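Local coordinates for USG-1 protein homolog (Pseudomonas aeruginosa, PDB 2HJS) that is of unproven function but probably acts as an NAD(P)-dependent oxidoreductase on aldehyde or oxo groups, as in the aspartate-semialdehyde dehydrogenase family, at residues Val170-Leu173 / Ala174-Thr177. Sequence-based numbering, arbitrary orientation.
Sequences VKEL and ARQT
E172 meets R175 and Q176 through a carboxylate that its torsions carry along the helix: CG is anti to the backbone N (chi1 179°) and a bend at chi2 (77°) turns the acid toward the following turn. R175 also starts with CG anti to its backbone N, then folds at chi3 (47°) to swing the NH2 edge of the guanidinium onto the acid. The result is a worked example of i to i+3 and i to i+4 pairing on one helical face. In the salt bridge, R175 NH2 lies 2.7 Å from E172 OE1, which is in the guanidinium plane at its edge, whereas the nitrogen approaches from above the carboxylate plane. A water closes the same junction, accepting from R175 NE at 2.7 Å and donating to E172 OE1 at 3.1 Å. The other oxygen, E172 OE2, takes a hydrogen bond from Q176 NE2 at 2.9 Å, on its anti side but somewhat out of the carboxylate plane, so both oxygens of this buried acid are engaged.

Round the helix, T177 OG1 sits 2.8 Å from L173 O and donates to it from the face opposite T177 N, whose ordinary helical bond to that carbonyl is 2.9 Å long. The bond from T177 OG1 satisfies the donor of a buried hydroxyl within the helix.

All of this lies on helix 167-181 in the dimerisation region. The loop after the helix supplies R189 N to E172 OE2, E187 O to R175 NH1, and I195 N and A196 N to Q176 OE1. L173 packs on F197 and T177 on L181 of the second subunit, while L173 also touches F243, in the loop between strands 233-239 and 246-254.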
# COMPACT_ATOMS: atom_id res chain seq x y z
N VAL A 170 11.78 -6.05 -13.02
CA VAL A 170 12.83 -5.09 -12.64
C VAL A 170 13.24 -4.26 -13.85
O VAL A 170 13.32 -3.04 -13.76
CB VAL A 170 14.06 -5.81 -12.02
CG1 VAL A 170 15.28 -4.90 -11.94
CG2 VAL A 170 13.70 -6.35 -10.66
N LYS A 171 13.47 -4.93 -14.98
CA LYS A 171 13.84 -4.26 -16.22
C LYS A 171 12.75 -3.33 -16.76
O LYS A 171 13.04 -2.23 -17.18
CB LYS A 171 14.29 -5.28 -17.28
CG LYS A 171 15.79 -5.59 -17.18
CD LYS A 171 16.13 -7.09 -17.18
CE LYS A 171 16.57 -7.62 -18.53
NZ LYS A 171 15.41 -7.84 -19.46
N GLU A 172 11.51 -3.79 -16.72
CA GLU A 172 10.36 -3.01 -17.19
C GLU A 172 10.22 -1.71 -16.40
O GLU A 172 10.00 -0.64 -16.98
CB GLU A 172 9.09 -3.87 -17.08
CG GLU A 172 7.78 -3.18 -17.50
CD GLU A 172 7.60 -3.08 -19.01
OE1 GLU A 172 8.40 -3.70 -19.75
OE2 GLU A 172 6.66 -2.40 -19.45
N LEU A 173 10.36 -1.81 -15.08
CA LEU A 173 10.24 -0.64 -14.22
C LEU A 173 11.32 0.38 -14.50
O LEU A 173 11.02 1.56 -14.69
CB LEU A 173 10.22 -1.02 -12.74
CG LEU A 173 10.06 0.17 -11.78
CD1 LEU A 173 8.67 0.86 -11.93
CD2 LEU A 173 10.31 -0.24 -10.36
N ALA A 174 12.58 -0.07 -14.53
CA ALA A 174 13.71 0.82 -14.82
C ALA A 174 13.55 1.51 -16.18
O ALA A 174 13.82 2.70 -16.31
CB ALA A 174 15.03 0.04 -14.75
N ARG A 175 13.11 0.75 -17.19
CA ARG A 175 12.97 1.26 -18.56
C ARG A 175 11.85 2.29 -18.67
O ARG A 175 12.04 3.37 -19.23
CB ARG A 175 12.77 0.11 -19.55
CG ARG A 175 12.85 0.54 -21.01
CD ARG A 175 12.57 -0.62 -21.99
NE ARG A 175 11.38 -1.38 -21.61
CZ ARG A 175 10.13 -1.03 -21.92
NH1 ARG A 175 9.88 0.08 -22.62
NH2 ARG A 175 9.11 -1.79 -21.49
N GLN A 176 10.68 1.96 -18.12
CA GLN A 176 9.54 2.88 -18.09
C GLN A 176 9.89 4.15 -17.33
O GLN A 176 9.54 5.24 -17.77
CB GLN A 176 8.32 2.23 -17.45
CG GLN A 176 7.58 1.23 -18.31
CD GLN A 176 6.14 1.02 -17.84
OE1 GLN A 176 5.61 1.82 -17.06
NE2 GLN A 176 5.51 -0.05 -18.31
N THR A 177 10.57 4.01 -16.19
CA THR A 177 10.90 5.16 -15.36
C THR A 177 11.81 6.11 -16.14
O THR A 177 11.59 7.33 -16.13
CB THR A 177 11.53 4.77 -13.99
OG1 THR A 177 10.64 3.91 -13.27
CG2 THR A 177 11.77 6.00 -13.14
O HOH W 1 11.36 -3.90 -20.63